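Local coordinates for SusD homolog (Bacteroides thetaiotaomicron, PDB 3EHN), which probably binds glycans at the outer membrane, as SusD-like lipoproteins do, and here holds an N-acetylated amino sugar alongside a galactose, at residues A[68-73]-A[316-321]; A[266-271]-A[324-329]; A[166-171]-A[210-215]; A[236-241]-A[345-350]. One frame throughout, in Å; residues are numbered along the deposited sequence.

Contact 1 of 4, residues A[68-73]-A[316-321]; sequences GNNNNW and KSKSET. With NDG (2-acetamido-2-deoxy-alpha-D-glucopyranose), chain C.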
loop_
_atom_site.group_PDB
_atom_site.type_symbol
_atom_site.label_atom_id
_atom_site.label_comp_id
_atom_site.label_asym_id
_atom_site.label_seq_id
_atom_site.Cartn_x
_atom_site.Cartn_y
_atom_site.Cartn_z
ATOM N N GLY A 68 4.259 14.272 1.821
ATOM C CA GLY A 68 5.415 15.101 1.529
ATOM C C GLY A 68 6.227 15.195 2.805
ATOM O O GLY A 68 5.664 15.405 3.875
ATOM N N ASN A 69 7.541 15.035 2.712
ATOM C CA ASN A 69 8.377 15.104 3.894
ATOM C C ASN A 69 8.875 16.500 4.176
ATOM O O ASN A 69 9.369 17.172 3.283
ATOM C CB ASN A 69 9.599 14.206 3.748
ATOM C CG ASN A 69 9.242 12.758 3.569
ATOM O OD1 ASN A 69 8.401 12.219 4.287
ATOM N ND2 ASN A 69 9.892 12.107 2.617
ATOM N N ASN A 70 8.742 16.941 5.422
ATOM C CA ASN A 70 9.263 18.238 5.812
ATOM C C ASN A 70 10.632 17.955 6.395
ATOM O O ASN A 70 10.893 18.211 7.565
ATOM C CB ASN A 70 8.400 18.924 6.869
ATOM C CG ASN A 70 9.113 20.122 7.513
ATOM O OD1 ASN A 70 9.929 20.786 6.876
ATOM N ND2 ASN A 70 8.800 20.399 8.774
ATOM N N ASN A 71 11.498 17.388 5.569
ATOM C CA ASN A 71 12.860 17.084 5.977
ATOM C C ASN A 71 13.524 16.292 4.865
ATOM O O ASN A 71 12.838 15.708 4.029
ATOM C CB ASN A 71 12.865 16.270 7.268
ATOM C CG ASN A 71 14.234 16.203 7.902
ATOM O OD1 ASN A 71 14.414 15.559 8.928
ATOM N ND2 ASN A 71 15.208 16.874 7.297
ATOM N N ASN A 72 14.851 16.290 4.833
ATOM C CA ASN A 72 15.565 15.532 3.818
ATOM C C ASN A 72 16.543 14.589 4.491
ATOM O O ASN A 72 17.259 13.856 3.820
ATOM C CB ASN A 72 16.308 16.459 2.853
ATOM C CG ASN A 72 17.299 17.353 3.555
ATOM O OD1 ASN A 72 17.909 16.954 4.549
ATOM N ND2 ASN A 72 17.478 18.567 3.039
ATOM N N TRP A 73 16.565 14.625 5.822
ATOM C CA TRP A 73 17.430 13.762 6.620
ATOM C C TRP A 73 18.886 13.730 6.168
ATOM O O TRP A 73 19.595 12.747 6.402
ATOM C CB TRP A 73 16.878 12.336 6.624
ATOM C CG TRP A 73 15.603 12.191 7.387
ATOM C CD1 TRP A 73 15.472 11.901 8.714
ATOM C CD2 TRP A 73 14.270 12.341 6.872
ATOM N NE1 TRP A 73 14.139 11.860 9.061
ATOM C CE2 TRP A 73 13.379 12.125 7.952
ATOM C CE3 TRP A 73 13.743 12.634 5.607
ATOM C CZ2 TRP A 73 11.981 12.192 7.803
ATOM C CZ3 TRP A 73 12.351 12.701 5.458
ATOM C CH2 TRP A 73 11.489 12.480 6.550
ATOM N N LYS A 316 14.747 20.178 0.468
ATOM C CA LYS A 316 14.999 21.137 1.546
ATOM C C LYS A 316 15.092 20.455 2.916
ATOM O O LYS A 316 14.572 19.358 3.117
ATOM C CB LYS A 316 13.893 22.196 1.587
ATOM C CG LYS A 316 13.664 22.917 0.271
ATOM C CD LYS A 316 14.889 23.709 -0.170
ATOM C CE LYS A 316 14.989 25.060 0.545
ATOM N NZ LYS A 316 16.166 25.858 0.079
ATOM N N SER A 317 15.760 21.109 3.860
ATOM C CA SER A 317 15.888 20.556 5.195
ATOM C C SER A 317 14.657 20.901 6.005
ATOM O O SER A 317 13.853 21.742 5.600
ATOM C CB SER A 317 17.125 21.112 5.881
ATOM O OG SER A 317 18.284 20.657 5.216
ATOM N N LYS A 318 14.505 20.246 7.150
ATOM C CA LYS A 318 13.355 20.501 7.995
ATOM C C LYS A 318 13.357 21.938 8.476
ATOM O O LYS A 318 14.375 22.462 8.914
ATOM C CB LYS A 318 13.335 19.561 9.203
ATOM C CG LYS A 318 12.071 19.717 10.028
ATOM C CD LYS A 318 12.068 18.857 11.270
ATOM C CE LYS A 318 10.883 19.219 12.153
ATOM N NZ LYS A 318 11.080 18.738 13.540
ATOM N N SER A 319 12.203 22.575 8.374
ATOM C CA SER A 319 12.047 23.948 8.808
ATOM C C SER A 319 10.814 24.004 9.697
ATOM O O SER A 319 9.875 23.219 9.521
ATOM C CB SER A 319 11.867 24.867 7.600
ATOM O OG SER A 319 11.613 26.202 8.010
ATOM N N GLU A 320 10.813 24.921 10.658
ATOM C CA GLU A 320 9.672 25.039 11.545
ATOM C C GLU A 320 9.131 26.455 11.595
ATOM O O GLU A 320 8.406 26.804 12.525
ATOM C CB GLU A 320 10.038 24.550 12.954
ATOM C CG GLU A 320 10.368 23.054 13.002
ATOM C CD GLU A 320 10.511 22.496 14.418
ATOM O OE1 GLU A 320 9.512 22.504 15.180
ATOM O OE2 GLU A 320 11.623 22.043 14.766
ATOM N N THR A 321 9.464 27.263 10.588
ATOM C CA THR A 321 8.995 28.650 10.540
ATOM C C THR A 321 7.513 28.723 10.153
ATOM O O THR A 321 6.906 27.714 9.802
ATOM C CB THR A 321 9.827 29.509 9.535
ATOM O OG1 THR A 321 9.501 29.140 8.191
ATOM C CG2 THR A 321 11.317 29.295 9.745
HETATM C C1 NDG C . 12.821 11.572 12.781
HETATM C C2 NDG C . 13.512 10.210 12.921
HETATM C C3 NDG C . 12.775 9.526 14.111
HETATM C C4 NDG C . 13.005 10.334 15.373
HETATM C C5 NDG C . 12.489 11.819 15.170
HETATM C C6 NDG C . 12.590 12.662 16.478
HETATM C C7 NDG C . 14.007 8.597 11.062
HETATM C C8 NDG C . 13.995 7.108 11.433
HETATM O O5 NDG C . 12.896 12.451 13.938
HETATM O O3 NDG C . 13.157 8.188 14.409
HETATM O O4 NDG C . 12.394 9.852 16.653
HETATM O O6 NDG C . 12.413 14.033 16.107
HETATM O O7 NDG C . 14.844 9.030 10.286
HETATM N N2 NDG C . 13.333 9.490 11.782
HETATM O O1 NDG C . 13.200 12.390 11.693
#
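N70 and S319 are joined by a reciprocal pair of hydrogen bonds in which one side-chain amide grips both polar groups of a peptide backbone. S319 N donates to N70 OD1 over 3.3 Å along a nearly straight path (169°), and N70 ND2 returns a bond of 3.1 Å to S319 O, which lies close to the amide plane. With CG anti to the backbone N (chi1 167°), the amide reaches out from an inverse gamma turn centred on N70. A second acceptor for ND2, the carbonyl of N268, helps fix the rotation of this amide. Further along, N72 ND2 meets S317 OG at 3.1 Å with the hydroxyl tilted from the amide plane, while its stronger partner is the carbonyl of S315.

Van der Waals contact comes from the aliphatic stem of K318, which lies across the N70 amide roughly at right angles and brings K318 CB to 3.8 Å from N71 CB. Its ammonium ends in a salt bridge, K318 NZ to E320 OE2 at 3.6 Å, and also donates to the carbonyl of Y267.

Ligand contact is left to W73 NE1, which donates from the ring edge to O1 of the bound amino sugar (2.8 Å). The loop that leaves strand 67-69 thus contributes W73 to the sugar site, while its asparagines fasten it to residues 316-319.

Contact 2 of 4, residues A[266-271]-A[324-329]; sequences EYNETR and SAKFAS. With NDG (2-acetamido-2-deoxy-alpha-D-glucopyranose), chain C.
A325 is met by R271, whose NE donates to A325 O over 3.0 Å with the acceptor nearly in the guanidinium plane. The same oxygen takes the backbone N-H of A328, so two donors hold it. The arginine chain gets there by a bend: chi1 -65° and chi2 -62° fold it back beside its own strand, where NH1 binds the carbonyls of T270 and V264.

K326 follows, offering its carbonyl to R271 NH2 in a weak bond of 3.1 Å. Its extended side chain runs past N268, with K326 CG 4.1 Å from N268 CB, and NZ makes a long, weak ion pair with E320. A328 then packs its methyl CB 4.1 Å from R271 CG, and the carbonyl O of S329 closes on R271 CD at 3.4 Å.

On the sugar side of the first segment, one face of the Y267 ring lies against the bound amino sugar, whose C5 sits over the ring centre, 3.6 Å from its plane, and E269 OE2 accepts a hydrogen bond from sugar O1.

R271 pairs through its backbone with G68 across the two-stranded antiparallel sheet of 67-69 and 270-272. T270 touches helices 47-63 and 261-266, while F327 makes a backbone hydrogen bond with T296 of strand 295-297.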
loop_
_atom_site.group_PDB
_atom_site.type_symbol
_atom_site.label_atom_id
_atom_site.label_comp_id
_atom_site.label_asym_id
_atom_site.label_seq_id
_atom_site.Cartn_x
_atom_site.Cartn_y
_atom_site.Cartn_z
ATOM N N GLU A 266 4.286 14.979 16.241
ATOM C CA GLU A 266 5.461 15.091 17.085
ATOM C C GLU A 266 6.696 15.535 16.297
ATOM O O GLU A 266 7.366 16.490 16.688
ATOM C CB GLU A 266 5.730 13.759 17.774
ATOM C CG GLU A 266 4.482 13.115 18.365
ATOM C CD GLU A 266 3.971 13.820 19.614
ATOM O OE1 GLU A 266 4.693 13.815 20.634
ATOM O OE2 GLU A 266 2.850 14.373 19.577
ATOM N N TYR A 267 6.996 14.856 15.191
ATOM C CA TYR A 267 8.171 15.203 14.388
ATOM C C TYR A 267 7.896 16.286 13.348
ATOM O O TYR A 267 8.830 16.856 12.774
ATOM C CB TYR A 267 8.718 13.978 13.655
ATOM C CG TYR A 267 8.763 12.702 14.458
ATOM C CD1 TYR A 267 8.922 12.718 15.840
ATOM C CD2 TYR A 267 8.715 11.464 13.816
ATOM C CE1 TYR A 267 9.038 11.525 16.564
ATOM C CE2 TYR A 267 8.831 10.271 14.530
ATOM C CZ TYR A 267 8.995 10.310 15.901
ATOM O OH TYR A 267 9.132 9.131 16.592
ATOM N N ASN A 268 6.619 16.559 13.099
ATOM C CA ASN A 268 6.246 17.561 12.115
ATOM C C ASN A 268 6.972 17.302 10.788
ATOM O O ASN A 268 7.488 18.234 10.162
ATOM C CB ASN A 268 6.589 18.968 12.630
ATOM C CG ASN A 268 5.802 19.349 13.876
ATOM O OD1 ASN A 268 6.373 19.511 14.961
ATOM N ND2 ASN A 268 4.483 19.494 13.726
ATOM N N GLU A 269 7.003 16.042 10.355
ATOM C CA GLU A 269 7.678 15.698 9.109
ATOM C C GLU A 269 6.760 15.198 7.981
ATOM O O GLU A 269 7.097 15.326 6.807
ATOM C CB GLU A 269 8.753 14.651 9.374
ATOM C CG GLU A 269 9.654 14.946 10.553
ATOM C CD GLU A 269 10.771 13.928 10.676
ATOM O OE1 GLU A 269 10.472 12.714 10.730
ATOM O OE2 GLU A 269 11.954 14.339 10.715
ATOM N N THR A 270 5.612 14.624 8.321
ATOM C CA THR A 270 4.704 14.126 7.294
ATOM C C THR A 270 3.605 15.132 6.944
ATOM O O THR A 270 2.855 15.581 7.806
ATOM C CB THR A 270 4.084 12.783 7.729
ATOM O OG1 THR A 270 5.140 11.857 7.968
ATOM C CG2 THR A 270 3.180 12.204 6.651
ATOM N N ARG A 271 3.518 15.486 5.669
ATOM C CA ARG A 271 2.520 16.446 5.222
ATOM C C ARG A 271 1.830 15.893 3.998
ATOM O O ARG A 271 2.232 14.847 3.479
ATOM C CB ARG A 271 3.186 17.786 4.879
ATOM C CG ARG A 271 3.821 18.487 6.058
ATOM C CD ARG A 271 2.771 18.825 7.095
ATOM N NE ARG A 271 3.358 19.353 8.322
ATOM C CZ ARG A 271 3.348 18.723 9.493
ATOM N NH1 ARG A 271 2.779 17.537 9.602
ATOM N NH2 ARG A 271 3.910 19.281 10.554
ATOM N N SER A 324 7.272 27.686 6.706
ATOM C CA SER A 324 7.745 26.349 6.399
ATOM C C SER A 324 6.640 25.328 6.174
ATOM O O SER A 324 5.445 25.645 6.245
ATOM C CB SER A 324 8.674 25.848 7.508
ATOM O OG SER A 324 7.975 25.649 8.722
ATOM N N ALA A 325 7.073 24.098 5.893
ATOM C CA ALA A 325 6.184 22.972 5.647
ATOM C C ALA A 325 5.592 22.498 6.961
ATOM O O ALA A 325 4.647 21.710 6.981
ATOM C CB ALA A 325 6.950 21.835 4.974
ATOM N N LYS A 326 6.157 22.968 8.066
ATOM C CA LYS A 326 5.626 22.577 9.356
ATOM C C LYS A 326 4.150 22.970 9.412
ATOM O O LYS A 326 3.361 22.334 10.103
ATOM C CB LYS A 326 6.391 23.255 10.500
ATOM C CG LYS A 326 5.824 22.907 11.874
ATOM C CD LYS A 326 6.596 23.511 13.026
ATOM C CE LYS A 326 5.785 23.375 14.302
ATOM N NZ LYS A 326 6.495 23.888 15.494
ATOM N N PHE A 327 3.773 24.012 8.674
ATOM C CA PHE A 327 2.385 24.451 8.669
ATOM C C PHE A 327 1.647 24.203 7.360
ATOM O O PHE A 327 0.680 24.905 7.031
ATOM C CB PHE A 327 2.301 25.922 9.062
ATOM C CG PHE A 327 2.842 26.194 10.426
ATOM C CD1 PHE A 327 4.211 26.354 10.626
ATOM C CD2 PHE A 327 1.997 26.186 11.529
ATOM C CE1 PHE A 327 4.731 26.496 11.910
ATOM C CE2 PHE A 327 2.506 26.326 12.816
ATOM C CZ PHE A 327 3.876 26.479 13.008
ATOM N N ALA A 328 2.116 23.196 6.622
ATOM C CA ALA A 328 1.500 22.789 5.366
ATOM C C ALA A 328 0.338 21.884 5.767
ATOM O O ALA A 328 0.158 21.600 6.954
ATOM C CB ALA A 328 2.496 22.023 4.518
ATOM N N SER A 329 -0.452 21.428 4.802
ATOM C CA SER A 329 -1.584 20.561 5.130
ATOM C C SER A 329 -1.143 19.220 5.723
ATOM O O SER A 329 -0.125 18.652 5.320
ATOM C CB SER A 329 -2.438 20.305 3.887
ATOM O OG SER A 329 -2.965 21.517 3.375
HETATM C C1 NDG C . 12.821 11.572 12.781
HETATM C C2 NDG C . 13.512 10.210 12.921
HETATM C C3 NDG C . 12.775 9.526 14.111
HETATM C C4 NDG C . 13.005 10.334 15.373
HETATM C C5 NDG C . 12.489 11.819 15.170
HETATM C C6 NDG C . 12.590 12.662 16.478
HETATM C C7 NDG C . 14.007 8.597 11.062
HETATM C C8 NDG C . 13.995 7.108 11.433
HETATM O O5 NDG C . 12.896 12.451 13.938
HETATM O O3 NDG C . 13.157 8.188 14.409
HETATM O O4 NDG C . 12.394 9.852 16.653
HETATM O O6 NDG C . 12.413 14.033 16.107
HETATM O O7 NDG C . 14.844 9.030 10.286
HETATM N N2 NDG C . 13.333 9.490 11.782
HETATM O O1 NDG C . 13.200 12.390 11.693
#

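Contact 3 of 4, residues A[166-171]-A[210-215]; sequences SMLADL and RIVVRV. Unlike the reference sequence in segment 210-215: V212 (reference Ala).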
loop_
_atom_site.group_PDB
_atom_site.type_symbol
_atom_site.label_atom_id
_atom_site.label_comp_id
_atom_site.label_asym_id
_atom_site.label_seq_id
_atom_site.Cartn_x
_atom_site.Cartn_y
_atom_site.Cartn_z
ATOM N N SER A 166 2.895 -19.725 -5.024
ATOM C CA SER A 166 2.711 -20.403 -3.752
ATOM C C SER A 166 1.640 -19.725 -2.902
ATOM O O SER A 166 0.752 -20.388 -2.362
ATOM C CB SER A 166 4.027 -20.443 -2.990
ATOM O OG SER A 166 5.011 -21.122 -3.740
ATOM N N MET A 167 1.719 -18.401 -2.792
ATOM C CA MET A 167 0.748 -17.653 -1.997
ATOM C C MET A 167 -0.665 -17.930 -2.500
ATOM O O MET A 167 -1.580 -18.143 -1.711
ATOM C CB MET A 167 1.051 -16.150 -2.052
ATOM C CG MET A 167 0.279 -15.339 -1.027
ATOM S SD MET A 167 0.941 -13.664 -0.702
ATOM C CE MET A 167 2.650 -13.991 -0.070
ATOM N N LEU A 168 -0.842 -17.948 -3.814
ATOM C CA LEU A 168 -2.155 -18.206 -4.363
ATOM C C LEU A 168 -2.661 -19.557 -3.887
ATOM O O LEU A 168 -3.759 -19.655 -3.351
ATOM C CB LEU A 168 -2.114 -18.159 -5.887
ATOM C CG LEU A 168 -1.953 -16.761 -6.493
ATOM C CD1 LEU A 168 -1.769 -16.854 -8.001
ATOM C CD2 LEU A 168 -3.176 -15.919 -6.170
ATOM N N ALA A 169 -1.857 -20.599 -4.067
ATOM C CA ALA A 169 -2.249 -21.941 -3.653
ATOM C C ALA A 169 -2.541 -22.022 -2.153
ATOM O O ALA A 169 -3.463 -22.735 -1.725
ATOM C CB ALA A 169 -1.170 -22.928 -4.022
ATOM N N ASP A 170 -1.765 -21.287 -1.358
ATOM C CA ASP A 170 -1.941 -21.290 0.097
ATOM C C ASP A 170 -3.204 -20.564 0.539
ATOM O O ASP A 170 -3.888 -20.996 1.468
ATOM C CB ASP A 170 -0.724 -20.675 0.790
ATOM C CG ASP A 170 0.558 -21.433 0.483
ATOM O OD1 ASP A 170 0.478 -22.507 -0.162
ATOM O OD2 ASP A 170 1.642 -20.959 0.890
ATOM N N LEU A 171 -3.511 -19.453 -0.118
ATOM C CA LEU A 171 -4.716 -18.726 0.222
ATOM C C LEU A 171 -5.893 -19.632 -0.091
ATOM O O LEU A 171 -6.838 -19.753 0.697
ATOM C CB LEU A 171 -4.816 -17.442 -0.598
ATOM C CG LEU A 171 -3.958 -16.292 -0.084
ATOM C CD1 LEU A 171 -3.955 -15.193 -1.112
ATOM C CD2 LEU A 171 -4.505 -15.793 1.247
ATOM N N ARG A 210 -6.748 -9.648 -5.588
ATOM C CA ARG A 210 -5.712 -8.633 -5.693
ATOM C C ARG A 210 -4.501 -9.218 -6.402
ATOM O O ARG A 210 -4.034 -8.694 -7.416
ATOM C CB ARG A 210 -5.299 -8.151 -4.308
ATOM C CG ARG A 210 -4.247 -7.062 -4.348
ATOM C CD ARG A 210 -4.581 -5.964 -3.364
ATOM N NE ARG A 210 -3.860 -6.116 -2.114
ATOM C CZ ARG A 210 -4.167 -5.471 -0.999
ATOM N NH1 ARG A 210 -5.195 -4.637 -0.988
ATOM N NH2 ARG A 210 -3.429 -5.645 0.093
ATOM N N ILE A 211 -4.004 -10.321 -5.858
ATOM C CA ILE A 211 -2.847 -10.998 -6.409
ATOM C C ILE A 211 -3.056 -11.387 -7.874
ATOM O O ILE A 211 -2.138 -11.249 -8.689
ATOM C CB ILE A 211 -2.525 -12.249 -5.573
ATOM C CG1 ILE A 211 -2.346 -11.844 -4.111
ATOM C CG2 ILE A 211 -1.268 -12.911 -6.070
ATOM C CD1 ILE A 211 -2.119 -13.009 -3.184
ATOM N N VAL A 212 -4.260 -11.847 -8.220
ATOM C CA VAL A 212 -4.530 -12.251 -9.599
ATOM C C VAL A 212 -4.487 -11.086 -10.569
ATOM O O VAL A 212 -4.007 -11.230 -11.691
ATOM C CB VAL A 212 -5.896 -12.957 -9.757
ATOM C CG1 VAL A 212 -5.912 -14.200 -8.949
ATOM C CG2 VAL A 212 -7.033 -12.038 -9.350
ATOM N N VAL A 213 -5.003 -9.937 -10.152
ATOM C CA VAL A 213 -4.983 -8.767 -11.020
ATOM C C VAL A 213 -3.535 -8.332 -11.169
ATOM O O VAL A 213 -3.118 -7.899 -12.235
ATOM C CB VAL A 213 -5.822 -7.610 -10.426
ATOM C CG1 VAL A 213 -5.636 -6.337 -11.238
ATOM C CG2 VAL A 213 -7.281 -8.017 -10.399
ATOM N N ARG A 214 -2.765 -8.481 -10.096
ATOM C CA ARG A 214 -1.361 -8.104 -10.107
ATOM C C ARG A 214 -0.566 -8.849 -11.169
ATOM O O ARG A 214 0.304 -8.277 -11.818
ATOM C CB ARG A 214 -0.723 -8.390 -8.748
ATOM C CG ARG A 214 0.726 -7.908 -8.645
ATOM C CD ARG A 214 0.824 -6.559 -7.960
ATOM N NE ARG A 214 0.777 -6.694 -6.504
ATOM C CZ ARG A 214 -0.070 -6.041 -5.718
ATOM N NH1 ARG A 214 -0.957 -5.201 -6.238
ATOM N NH2 ARG A 214 -0.021 -6.220 -4.404
ATOM N N VAL A 215 -0.867 -10.128 -11.347
ATOM C CA VAL A 215 -0.133 -10.951 -12.303
ATOM C C VAL A 215 -0.726 -11.079 -13.697
ATOM O O VAL A 215 -0.102 -11.659 -14.574
ATOM C CB VAL A 215 0.056 -12.394 -11.765
ATOM C CG1 VAL A 215 0.568 -12.358 -10.341
ATOM C CG2 VAL A 215 -1.253 -13.148 -11.839
#
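I211 places its two branches on different neighbours: chi1 of -55° sets CG1 opposite the carbonyl carbon and CG2 opposite the backbone N, and chi2 of 176° stretches CD1 toward M167 and L171 while CG2 turns to L168. The setting is an antiparallel pair of helices, 160-180 and 197-215, within the helical body of a SusD-like protein, a family of the TPR clan. The axes of the two short segments come within 10.9 Å and cross at -154°, and the interface between these turns is made wholly of apolar side chains.

L168 and I211 lie alongside each other, pointing opposite ways, which brings L168 CD2 to 3.6 Å from I211 CG2. The same methyl of L168 reaches V212 CG1 at 4.3 Å. M167 crosses I211 at about a right angle, its CG 4.0 Å from I211 CD1.

Helix 220-231 covers one part of this contact, with Y226 touching both L168 and V212. From helix 116-140, L134 packs on both M167 and I211.

Between L171 and I211 the approach is tip to tip, methyl to methyl, with L171 CD1 3.5 Å from I211 CD1.

Contact 4 of 4, residues A[236-241]-A[345-350]; sequences GGVIED and SETYFL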
loop_
_atom_site.group_PDB
_atom_site.type_symbol
_atom_site.label_atom_id
_atom_site.label_comp_id
_atom_site.label_asym_id
_atom_site.label_seq_id
_atom_site.Cartn_x
_atom_site.Cartn_y
_atom_site.Cartn_z
ATOM N N GLY A 236 -17.330 -18.404 -0.597
ATOM C CA GLY A 236 -17.390 -17.334 0.383
ATOM C C GLY A 236 -17.464 -15.910 -0.148
ATOM O O GLY A 236 -17.785 -14.989 0.598
ATOM N N GLY A 237 -17.168 -15.708 -1.423
ATOM C CA GLY A 237 -17.219 -14.364 -1.962
ATOM C C GLY A 237 -16.073 -13.481 -1.499
ATOM O O GLY A 237 -15.157 -13.940 -0.814
ATOM N N VAL A 238 -16.119 -12.212 -1.893
ATOM C CA VAL A 238 -15.091 -11.247 -1.520
ATOM C C VAL A 238 -15.701 -10.099 -0.726
ATOM O O VAL A 238 -16.900 -10.099 -0.455
ATOM C CB VAL A 238 -14.378 -10.667 -2.758
ATOM C CG1 VAL A 238 -13.559 -11.743 -3.438
ATOM C CG2 VAL A 238 -15.389 -10.080 -3.711
ATOM N N ILE A 239 -14.875 -9.129 -0.349
ATOM C CA ILE A 239 -15.347 -7.982 0.415
ATOM C C ILE A 239 -16.108 -7.034 -0.497
ATOM O O ILE A 239 -15.534 -6.441 -1.404
ATOM C CB ILE A 239 -14.165 -7.225 1.064
ATOM C CG1 ILE A 239 -13.463 -8.133 2.081
ATOM C CG2 ILE A 239 -14.661 -5.969 1.742
ATOM C CD1 ILE A 239 -12.215 -7.534 2.721
ATOM N N GLU A 240 -17.404 -6.882 -0.259
ATOM C CA GLU A 240 -18.192 -5.998 -1.101
ATOM C C GLU A 240 -18.979 -4.919 -0.367
ATOM O O GLU A 240 -19.629 -4.092 -0.990
ATOM C CB GLU A 240 -19.116 -6.838 -1.976
ATOM C CG GLU A 240 -18.335 -7.713 -2.941
ATOM C CD GLU A 240 -19.210 -8.632 -3.780
ATOM O OE1 GLU A 240 -19.892 -9.507 -3.196
ATOM O OE2 GLU A 240 -19.200 -8.477 -5.024
ATOM N N ASP A 241 -18.904 -4.919 0.954
ATOM C CA ASP A 241 -19.613 -3.931 1.756
ATOM C C ASP A 241 -18.621 -3.303 2.705
ATOM O O ASP A 241 -17.660 -3.946 3.120
ATOM C CB ASP A 241 -20.702 -4.600 2.580
ATOM C CG ASP A 241 -21.214 -5.855 1.932
ATOM O OD1 ASP A 241 -22.102 -5.758 1.049
ATOM O OD2 ASP A 241 -20.699 -6.937 2.301
ATOM N N SER A 345 -14.021 -0.599 -1.697
ATOM C CA SER A 345 -13.727 0.178 -2.892
ATOM C C SER A 345 -12.655 -0.480 -3.744
ATOM O O SER A 345 -12.752 -0.494 -4.971
ATOM C CB SER A 345 -13.325 1.616 -2.530
ATOM O OG SER A 345 -12.279 1.649 -1.576
ATOM N N GLU A 346 -11.632 -1.039 -3.115
ATOM C CA GLU A 346 -10.599 -1.689 -3.904
ATOM C C GLU A 346 -11.173 -2.861 -4.720
ATOM O O GLU A 346 -10.844 -3.028 -5.894
ATOM C CB GLU A 346 -9.469 -2.176 -3.000
ATOM C CG GLU A 346 -8.369 -2.916 -3.749
ATOM C CD GLU A 346 -7.227 -3.326 -2.846
ATOM O OE1 GLU A 346 -7.397 -3.239 -1.608
ATOM O OE2 GLU A 346 -6.169 -3.740 -3.374
ATOM N N THR A 347 -12.037 -3.663 -4.104
ATOM C CA THR A 347 -12.643 -4.799 -4.786
ATOM C C THR A 347 -13.225 -4.387 -6.121
ATOM O O THR A 347 -12.946 -5.006 -7.141
ATOM C CB THR A 347 -13.761 -5.424 -3.951
ATOM O OG1 THR A 347 -13.221 -5.852 -2.695
ATOM C CG2 THR A 347 -14.371 -6.622 -4.681
ATOM N N TYR A 348 -14.035 -3.335 -6.113
ATOM C CA TYR A 348 -14.657 -2.843 -7.336
ATOM C C TYR A 348 -13.672 -2.382 -8.402
ATOM O O TYR A 348 -13.890 -2.610 -9.595
ATOM C CB TYR A 348 -15.632 -1.718 -7.010
ATOM C CG TYR A 348 -16.866 -2.231 -6.315
ATOM C CD1 TYR A 348 -16.991 -2.172 -4.931
ATOM C CD2 TYR A 348 -17.892 -2.831 -7.040
ATOM C CE1 TYR A 348 -18.105 -2.696 -4.291
ATOM C CE2 TYR A 348 -19.001 -3.356 -6.408
ATOM C CZ TYR A 348 -19.104 -3.284 -5.040
ATOM O OH TYR A 348 -20.223 -3.781 -4.417
ATOM N N PHE A 349 -12.594 -1.728 -7.980
ATOM C CA PHE A 349 -11.601 -1.275 -8.930
ATOM C C PHE A 349 -10.862 -2.468 -9.490
ATOM O O PHE A 349 -10.472 -2.466 -10.654
ATOM C CB PHE A 349 -10.646 -0.282 -8.275
ATOM C CG PHE A 349 -11.272 1.062 -8.013
ATOM C CD1 PHE A 349 -11.891 1.768 -9.043
ATOM C CD2 PHE A 349 -11.266 1.614 -6.739
ATOM C CE1 PHE A 349 -12.497 3.003 -8.802
ATOM C CE2 PHE A 349 -11.871 2.846 -6.493
ATOM C CZ PHE A 349 -12.487 3.541 -7.527
ATOM N N LEU A 350 -10.686 -3.500 -8.674
ATOM C CA LEU A 350 -10.013 -4.707 -9.150
ATOM C C LEU A 350 -10.866 -5.387 -10.206
ATOM O O LEU A 350 -10.361 -5.788 -11.249
ATOM C CB LEU A 350 -9.740 -5.675 -7.996
ATOM C CG LEU A 350 -8.680 -5.160 -7.014
ATOM C CD1 LEU A 350 -8.605 -6.094 -5.811
ATOM C CD2 LEU A 350 -7.321 -5.064 -7.708
#
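T347 and I239 make the main polar link: T347 OG1 donates to I239 O over 2.7 Å, lying in the carbonyl plane at a C=O...O angle of 149°. The hydroxyl faces the loop because OG1 stands opposite the carbonyl carbon of its own residue (chi1 -59°). From the next residue, Y348 OH makes a weak hydrogen bond of 3.5 Å to E240 O, which lies at the ring edge. Two successive loop carbonyls are taken by two successive helix side chains, the second only weakly.

Apolar contact is narrower. V238 crosses T347 obliquely, CG2 to CG2 at 3.7 Å, leaving the threonine methyl against valine and its hydroxyl on the backbone.

The loop is tied through I239 N to S206 and through G237 O to N205, both on helix 197-215, and the carboxylate of E240 forms a salt bridge with K351. Residues 236-241, leading from helix 220-231 to strand 246-248, are an irregular connection held between helices 197-215 and 344-356 by side-chain to main-chain hydrogen bonds.

In the fold
The four contacts form two clusters on opposite sides of the chain's centre. Contacts 1 and 2, with centres about 8 Å apart, both reach the two-stranded sheet and are joined beyond it by N70 N, 2.7 Å from E269 O. Both touch the bound amino sugar. In contact 1 the side chain of K318 is about 10 Å from the bound galactose (GAL). Contacts 3 and 4, centres about 15 Å apart, meet through a salt bridge of 2.7 Å between R210 NH1 and E346 OE1 and through packing of L350 on helix 197-215. The nearest atoms of contact 2 and of contacts 3 and 4 are about 20 Å apart. Contacts 3 and 4 lie among the helices and do not touch the sugar.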